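Local coordinates for methyltransferase-like protein 13 (Homo sapiens, PDB 5WCJ), which methylates elongation factor eEF1A at its N-terminal glycine through the C-terminal Rossmann-like domain modelled here, and at a lysine through its N-terminal domain, at residues E143-T155 and V175-Y187. Numbering follows the deposited sequence. Where two conformers were deposited one is given.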
ATOM      1  N   GLU A 143      -9.807  12.193   5.619  1.00 27.59           N
ATOM      2  CA  GLU A 143     -11.019  12.695   6.226  1.00 29.16           C
ATOM      3  C   GLU A 143     -11.856  11.505   6.682  1.00 29.85           C
ATOM      4  O   GLU A 143     -11.903  10.443   6.048  1.00 26.68           O
ATOM      5  CB  GLU A 143     -11.726  13.572   5.191  1.00 32.51           C
ATOM      6  CG  GLU A 143     -13.012  14.243   5.641  1.00 34.78           C
ATOM      7  CD  GLU A 143     -14.213  13.368   5.447  1.00 38.43           C
ATOM      8  OE1 GLU A 143     -14.206  12.547   4.507  1.00 36.14           O
ATOM      9  OE2 GLU A 143     -15.173  13.471   6.260  1.00 41.88           O
ATOM     10  N   GLN A 144     -12.475  11.642   7.845  1.00 30.43           N
ATOM     11  CA  GLN A 144     -13.079  10.481   8.494  1.00 31.61           C
ATOM     12  C   GLN A 144     -14.161   9.762   7.699  1.00 28.59           C
ATOM     13  O   GLN A 144     -14.197   8.547   7.736  1.00 29.53           O
ATOM     14  CB  GLN A 144     -13.577  10.831   9.918  1.00 36.40           C
ATOM     15  CG  GLN A 144     -12.443  10.868  10.948  1.00 40.32           C
ATOM     16  CD  GLN A 144     -12.962  10.946  12.373  1.00 44.43           C
ATOM     17  OE1 GLN A 144     -13.709  10.072  12.820  1.00 45.89           O
ATOM     18  NE2 GLN A 144     -12.569  11.990  13.090  1.00 40.94           N
ATOM     19  N   SER A 145     -15.031  10.471   6.975  1.00 29.64           N
ATOM     20  CA  SER A 145     -16.051   9.779   6.169  1.00 29.51           C
ATOM     21  C   SER A 145     -15.427   8.961   5.016  1.00 26.63           C
ATOM     22  O   SER A 145     -15.894   7.868   4.728  1.00 27.37           O
ATOM     23  CB  SER A 145     -17.142  10.730   5.654  1.00 32.15           C
ATOM     24  OG  SER A 145     -16.627  11.680   4.738  1.00 38.05           O
ATOM     25  N   PHE A 146     -14.362   9.477   4.400  1.00 25.38           N
ATOM     26  CA  PHE A 146     -13.608   8.666   3.408  1.00 24.95           C
ATOM     27  C   PHE A 146     -12.882   7.473   4.054  1.00 24.38           C
ATOM     28  O   PHE A 146     -12.896   6.375   3.518  1.00 23.87           O
ATOM     29  CB  PHE A 146     -12.640   9.540   2.603  1.00 23.17           C
ATOM     30  CG  PHE A 146     -11.959   8.786   1.515  1.00 22.04           C
ATOM     31  CD1 PHE A 146     -12.649   8.388   0.383  1.00 22.49           C
ATOM     32  CD2 PHE A 146     -10.651   8.376   1.688  1.00 22.69           C
ATOM     33  CE1 PHE A 146     -12.029   7.626  -0.608  1.00 22.91           C
ATOM     34  CE2 PHE A 146     -10.021   7.609   0.711  1.00 22.94           C
ATOM     35  CZ  PHE A 146     -10.706   7.234  -0.425  1.00 22.85           C
ATOM     36  N   LEU A 147     -12.296   7.679   5.218  1.00 26.21           N
ATOM     37  CA  LEU A 147     -11.605   6.604   5.950  1.00 26.98           C
ATOM     38  C   LEU A 147     -12.522   5.447   6.292  1.00 27.84           C
ATOM     39  O   LEU A 147     -12.080   4.296   6.296  1.00 26.16           O
ATOM     40  CB  LEU A 147     -10.902   7.135   7.212  1.00 28.46           C
ATOM     41  CG  LEU A 147      -9.646   7.999   7.013  1.00 29.11           C
ATOM     42  CD1 LEU A 147      -9.094   8.490   8.340  1.00 31.98           C
ATOM     43  CD2 LEU A 147      -8.575   7.260   6.239  1.00 30.07           C
ATOM     44  N   GLN A 148     -13.807   5.737   6.529  1.00 28.44           N
ATOM     45  CA  GLN A 148     -14.813   4.673   6.667  1.00 30.41           C
ATOM     46  C   GLN A 148     -14.978   3.829   5.394  1.00 27.91           C
ATOM     47  O   GLN A 148     -15.200   2.614   5.470  1.00 29.37           O
ATOM     48  CB  GLN A 148     -16.176   5.260   7.098  1.00 32.76           C
ATOM     49  CG  GLN A 148     -16.201   5.870   8.509  1.00 35.44           C
ATOM     50  CD  GLN A 148     -16.036   4.852   9.639  1.00 34.60           C
ATOM     51  OE1 GLN A 148     -16.272   3.667   9.465  1.00 38.13           O
ATOM     52  NE2 GLN A 148     -15.634   5.329  10.808  1.00 40.77           N
ATOM     53  N   LYS A 149     -14.861   4.451   4.223  1.00 27.17           N
ATOM     54  CA  LYS A 149     -14.908   3.716   2.947  1.00 27.26           C
ATOM     55  C   LYS A 149     -13.690   2.809   2.823  1.00 27.13           C
ATOM     56  O   LYS A 149     -13.822   1.669   2.371  1.00 27.88           O
ATOM     57  CB  LYS A 149     -14.974   4.656   1.739  1.00 29.20           C
ATOM     58  CG  LYS A 149     -16.169   5.600   1.758  1.00 31.51           C
ATOM     59  CD  LYS A 149     -17.475   4.837   1.941  1.00 34.86           C
ATOM     60  CE  LYS A 149     -18.673   5.740   1.659  1.00 37.23           C
ATOM     61  NZ  LYS A 149     -19.914   5.068   2.134  1.00 40.11           N
ATOM     62  N   VAL A 150     -12.526   3.310   3.254  1.00 25.10           N
ATOM     63  CA  VAL A 150     -11.281   2.511   3.237  1.00 25.19           C
ATOM     64  C   VAL A 150     -11.438   1.299   4.163  1.00 25.79           C
ATOM     65  O   VAL A 150     -11.154   0.158   3.792  1.00 24.71           O
ATOM     66  CB  VAL A 150     -10.050   3.355   3.625  1.00 24.55           C
ATOM     67  CG1 VAL A 150      -8.793   2.508   3.717  1.00 25.45           C
ATOM     68  CG2 VAL A 150      -9.843   4.513   2.639  1.00 24.74           C
ATOM     69  N   LYS A 151     -11.906   1.539   5.368  1.00 25.73           N
ATOM     70  CA  LYS A 151     -12.120   0.452   6.308  1.00 29.33           C
ATOM     71  C   LYS A 151     -13.045  -0.611   5.736  1.00 30.13           C
ATOM     72  O   LYS A 151     -12.827  -1.803   5.955  1.00 29.60           O
ATOM     73  CB  LYS A 151     -12.685   1.010   7.624  1.00 30.26           C
ATOM     74  CG  LYS A 151     -13.111  -0.054   8.641  1.00 33.77           C
ATOM     75  CD  LYS A 151     -13.770   0.581   9.859  1.00 34.69           C
ATOM     76  CE  LYS A 151     -14.614  -0.444  10.608  1.00 38.32           C
ATOM     77  NZ  LYS A 151     -15.003   0.062  11.958  1.00 40.04           N
ATOM     78  N   SER A 152     -14.072  -0.188   5.001  1.00 31.21           N
ATOM     79  CA  SER A 152     -15.070  -1.120   4.473  1.00 31.73           C
ATOM     80  C   SER A 152     -14.507  -2.075   3.398  1.00 31.30           C
ATOM     81  O   SER A 152     -15.096  -3.127   3.170  1.00 31.82           O
ATOM     82  CB  SER A 152     -16.338  -0.380   3.977  1.00 29.58           C
ATOM     83  OG  SER A 152     -16.172   0.156   2.677  1.00 31.67           O
ATOM     84  N   ILE A 153     -13.370  -1.731   2.765  1.00 29.59           N
ATOM     85  CA  ILE A 153     -12.746  -2.598   1.781  1.00 29.44           C
ATOM     86  C   ILE A 153     -11.464  -3.255   2.240  1.00 27.85           C
ATOM     87  O   ILE A 153     -10.731  -3.802   1.415  1.00 30.81           O
ATOM     88  CB  ILE A 153     -12.545  -1.910   0.408  1.00 29.51           C
ATOM     89  CG1 ILE A 153     -11.697  -0.624   0.493  1.00 28.52           C
ATOM     90  CG2 ILE A 153     -13.914  -1.638  -0.222  1.00 30.92           C
ATOM     91  CD1 ILE A 153     -11.143  -0.194  -0.856  1.00 29.05           C
ATOM     92  N   LEU A 154     -11.201  -3.218   3.539  1.00 28.20           N
ATOM     93  CA  LEU A 154     -10.012  -3.835   4.098  1.00 29.38           C
ATOM     94  C   LEU A 154     -10.462  -5.102   4.826  1.00 29.15           C
ATOM     95  O   LEU A 154     -11.479  -5.106   5.496  1.00 30.04           O
ATOM     96  CB  LEU A 154      -9.309  -2.868   5.061  1.00 28.67           C
ATOM     97  CG  LEU A 154      -7.936  -3.269   5.614  1.00 30.53           C
ATOM     98  CD1 LEU A 154      -6.829  -3.194   4.572  1.00 30.62           C
ATOM     99  CD2 LEU A 154      -7.562  -2.412   6.810  1.00 31.95           C
ATOM    100  N   THR A 155      -9.666  -6.147   4.747  1.00 29.52           N
ATOM    101  CA  THR A 155      -9.925  -7.338   5.580  1.00 33.62           C
ATOM    102  C   THR A 155      -9.774  -6.975   7.075  1.00 34.05           C
ATOM    103  O   THR A 155      -9.035  -6.040   7.427  1.00 30.46           O
ATOM    104  CB  THR A 155      -8.981  -8.496   5.253  1.00 33.69           C
ATOM    105  OG1 THR A 155      -7.638  -8.096   5.524  1.00 35.97           O
ATOM    106  CG2 THR A 155      -9.128  -8.928   3.804  1.00 34.73           C
ATOM    107  N   VAL A 175      -5.030  15.002  11.754  1.00 33.49           N
ATOM    108  CA  VAL A 175      -4.986  13.849  10.836  1.00 32.36           C
ATOM    109  C   VAL A 175      -4.787  12.551  11.614  1.00 31.74           C
ATOM    110  O   VAL A 175      -5.538  11.581  11.426  1.00 29.97           O
ATOM    111  CB  VAL A 175      -3.869  14.014   9.776  1.00 32.21           C
ATOM    112  CG1 VAL A 175      -3.598  12.724   9.019  1.00 31.89           C
ATOM    113  CG2 VAL A 175      -4.220  15.132   8.805  1.00 33.70           C
ATOM    114  N   LEU A 176      -3.757  12.517  12.466  1.00 31.48           N
ATOM    115  CA  LEU A 176      -3.469  11.343  13.279  1.00 33.29           C
ATOM    116  C   LEU A 176      -4.630  10.944  14.195  1.00 30.76           C
ATOM    117  O   LEU A 176      -4.932   9.747  14.320  1.00 30.01           O
ATOM    118  CB  LEU A 176      -2.203  11.536  14.118  1.00 36.48           C
ATOM    119  CG  LEU A 176      -0.875  11.475  13.377  1.00 42.38           C
ATOM    120  CD1 LEU A 176       0.273  11.833  14.325  1.00 44.30           C
ATOM    121  CD2 LEU A 176      -0.667  10.101  12.766  1.00 43.91           C
ATOM    122  N   ALA A 177      -5.276  11.928  14.804  1.00 32.27           N
ATOM    123  CA  ALA A 177      -6.439  11.655  15.675  1.00 34.41           C
ATOM    124  C   ALA A 177      -7.588  11.018  14.891  1.00 34.74           C
ATOM    125  O   ALA A 177      -8.209  10.049  15.346  1.00 32.80           O
ATOM    126  CB  ALA A 177      -6.913  12.921  16.376  1.00 34.88           C
ATOM    127  N   GLY A 178      -7.859  11.558  13.713  1.00 33.29           N
ATOM    128  CA  GLY A 178      -8.895  11.012  12.822  1.00 33.28           C
ATOM    129  C   GLY A 178      -8.583   9.608  12.335  1.00 30.54           C
ATOM    130  O   GLY A 178      -9.475   8.745  12.282  1.00 30.93           O
ATOM    131  N   LEU A 179      -7.324   9.360  11.971  1.00 29.31           N
ATOM    132  CA  LEU A 179      -6.918   8.019  11.582  1.00 29.37           C
ATOM    133  C   LEU A 179      -7.152   7.016  12.718  1.00 28.69           C
ATOM    134  O   LEU A 179      -7.692   5.931  12.490  1.00 28.20           O
ATOM    135  CB  LEU A 179      -5.456   7.944  11.170  1.00 31.63           C
ATOM    136  CG  LEU A 179      -5.203   8.352   9.731  1.00 35.17           C
ATOM    137  CD1 LEU A 179      -3.738   8.706   9.592  1.00 38.44           C
ATOM    138  CD2 LEU A 179      -5.593   7.251   8.759  1.00 33.88           C
ATOM    139  N   LYS A 180      -6.713   7.384  13.913  1.00 30.37           N
ATOM    140  CA  LYS A 180      -6.841   6.527  15.094  1.00 34.80           C
ATOM    141  C   LYS A 180      -8.313   6.270  15.467  1.00 32.39           C
ATOM    142  O   LYS A 180      -8.645   5.172  15.911  1.00 32.10           O
ATOM    143  CB  LYS A 180      -6.055   7.115  16.284  1.00 38.86           C
ATOM    144  CG  LYS A 180      -5.717   6.087  17.355  1.00 43.00           C
ATOM    145  CD  LYS A 180      -4.834   6.673  18.446  1.00 46.76           C
ATOM    146  N   ALA A 181      -9.180   7.256  15.254  1.00 34.06           N
ATOM    147  CA  ALA A 181     -10.633   7.086  15.455  1.00 34.70           C
ATOM    148  C   ALA A 181     -11.217   5.938  14.623  1.00 36.08           C
ATOM    149  O   ALA A 181     -12.101   5.234  15.075  1.00 34.98           O
ATOM    150  CB  ALA A 181     -11.372   8.370  15.130  1.00 35.21           C
ATOM    151  N   VAL A 182     -10.716   5.759  13.403  1.00 31.75           N
ATOM    152  CA  VAL A 182     -11.197   4.707  12.508  1.00 31.48           C
ATOM    153  C   VAL A 182     -10.337   3.451  12.581  1.00 31.47           C
ATOM    154  O   VAL A 182     -10.886   2.354  12.473  1.00 31.86           O
ATOM    155  CB  VAL A 182     -11.277   5.238  11.058  1.00 30.96           C
ATOM    156  CG1 VAL A 182     -11.787   4.159  10.093  1.00 31.11           C
ATOM    157  CG2 VAL A 182     -12.161   6.481  10.997  1.00 32.27           C
ATOM    158  N   PHE A 183      -9.008   3.606  12.777  1.00 29.20           N
ATOM    159  CA  PHE A 183      -8.057   2.501  12.884  1.00 30.13           C
ATOM    160  C   PHE A 183      -7.342   2.583  14.229  1.00 33.18           C
ATOM    161  O   PHE A 183      -6.286   3.229  14.353  1.00 32.66           O
ATOM    162  CB  PHE A 183      -7.041   2.531  11.742  1.00 29.92           C
ATOM    163  CG  PHE A 183      -7.659   2.414  10.382  1.00 29.18           C
ATOM    164  CD1 PHE A 183      -7.891   1.166   9.812  1.00 29.25           C
ATOM    165  CD2 PHE A 183      -8.016   3.538   9.678  1.00 29.83           C
ATOM    166  CE1 PHE A 183      -8.478   1.051   8.559  1.00 29.52           C
ATOM    167  CE2 PHE A 183      -8.598   3.442   8.425  1.00 27.79           C
ATOM    168  CZ  PHE A 183      -8.831   2.199   7.861  1.00 28.77           C
ATOM    169  N   PRO A 184      -7.902   1.924  15.252  1.00 36.91           N
ATOM    170  CA  PRO A 184      -7.370   2.197  16.601  1.00 36.97           C
ATOM    171  C   PRO A 184      -5.967   1.652  16.901  1.00 36.98           C
ATOM    172  O   PRO A 184      -5.325   2.110  17.844  1.00 37.79           O
ATOM    173  CB  PRO A 184      -8.444   1.636  17.552  1.00 38.39           C
ATOM    174  CG  PRO A 184      -9.436   0.910  16.717  1.00 40.11           C
ATOM    175  CD  PRO A 184      -9.200   1.218  15.265  1.00 38.61           C
ATOM    176  N   LEU A 185      -5.464   0.724  16.100  1.00 30.44           N
ATOM    177  CA  LEU A 185      -4.090   0.288  16.247  1.00 30.73           C
ATOM    178  C   LEU A 185      -3.262   1.040  15.202  1.00 30.47           C
ATOM    179  O   LEU A 185      -3.467   0.827  14.005  1.00 28.61           O
ATOM    180  CB  LEU A 185      -4.020  -1.208  16.043  1.00 30.83           C
ATOM    181  CG  LEU A 185      -2.654  -1.865  16.187  1.00 33.66           C
ATOM    182  CD1 LEU A 185      -2.080  -1.593  17.562  1.00 35.43           C
ATOM    183  CD2 LEU A 185      -2.732  -3.357  15.919  1.00 34.24           C
ATOM    184  N   LEU A 186      -2.385   1.931  15.669  0.50 28.90           N
ATOM    185  CA  LEU A 186      -1.540   2.763  14.831  0.50 29.70           C
ATOM    186  C   LEU A 186      -0.090   2.492  15.197  0.50 29.04           C
ATOM    187  O   LEU A 186       0.251   2.416  16.399  0.50 26.53           O
ATOM    188  CB  LEU A 186      -1.831   4.227  15.111  0.50 32.71           C
ATOM    189  CG  LEU A 186      -2.174   5.143  13.938  0.50 36.80           C
ATOM    190  CD1 LEU A 186      -3.336   4.595  13.113  0.50 36.36           C
ATOM    191  CD2 LEU A 186      -2.503   6.535  14.470  0.50 36.62           C
ATOM    192  N   TYR A 187       0.737   2.277  14.177  1.00 24.63           N
ATOM    193  CA  TYR A 187       2.185   2.306  14.303  1.00 25.70           C
ATOM    194  C   TYR A 187       2.728   3.373  13.373  1.00 26.46           C
ATOM    195  O   TYR A 187       2.114   3.684  12.336  1.00 24.06           O
ATOM    196  CB  TYR A 187       2.800   0.986  13.921  1.00 26.12           C
ATOM    197  CG  TYR A 187       2.290  -0.213  14.680  1.00 27.72           C
ATOM    198  CD1 TYR A 187       2.795  -0.526  15.950  1.00 29.42           C
ATOM    199  CD2 TYR A 187       1.343  -1.077  14.118  1.00 30.77           C
ATOM    200  CE1 TYR A 187       2.358  -1.646  16.631  1.00 31.53           C
ATOM    201  CE2 TYR A 187       0.892  -2.201  14.800  1.00 32.43           C
ATOM    202  CZ  TYR A 187       1.425  -2.488  16.055  1.00 34.56           C
ATOM    203  OH  TYR A 187       0.990  -3.595  16.739  1.00 34.79           O
TER
HETATM  204  O   HOH W   1     -12.988   1.135  13.495  1.00 45.14           O
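With chi1 at -180°, Val-182 sets CG1 trans to its own amide nitrogen and swings CG2 round to the nitrogen's side, a setting that turns both methyls onto the helix of residues 144-152; in Leu-147 a chi1 of -71° sends CD1 and CD2 toward Leu-179. Val-182 packs as a knob into the hole formed by Gln-144, Leu-147, Gln-148 and Lys-151. Its CG1 lies 3.8 Å from Leu-147 O, while CG2 has Gln-148 NE2 at 3.7 Å and the CB of Leu-147 next to it. Cut back to an alanine, Val-182 would probably leave that hole partly unfilled and the amide of Gln-148 freer to turn. Beyond the knob, Leu-147 meets Leu-179 at about a right angle, CD1 to CD2 3.7 Å. Gly-178 lies opposite Gln-144, CA to CA 6.0 Å, and the extended glutamine chain runs across it, OE1 3.7 Å from Ala-181 CB. At the other end the Phe-183 ring slips under the last turn, with CZ 4.0 Å from Lys-151 CB and CE1 4.0 Å from Leu-154 CD2. On the solvent side a water takes a hydrogen bond from Lys-151 NZ and gives one to Val-182 O, bridging the two segments. The two helices, the axes of their short segments inclined by 39°, pack side by side on one face of the Rossmann-like sheet: Val-150 rests on Ile-121 and Phe-123 of strand 118-123, Leu-179 on Leu-199 of strand 197-202, Phe-183 meets Phe-160 of strand 158-164, and helix 101-109 covers Phe-146.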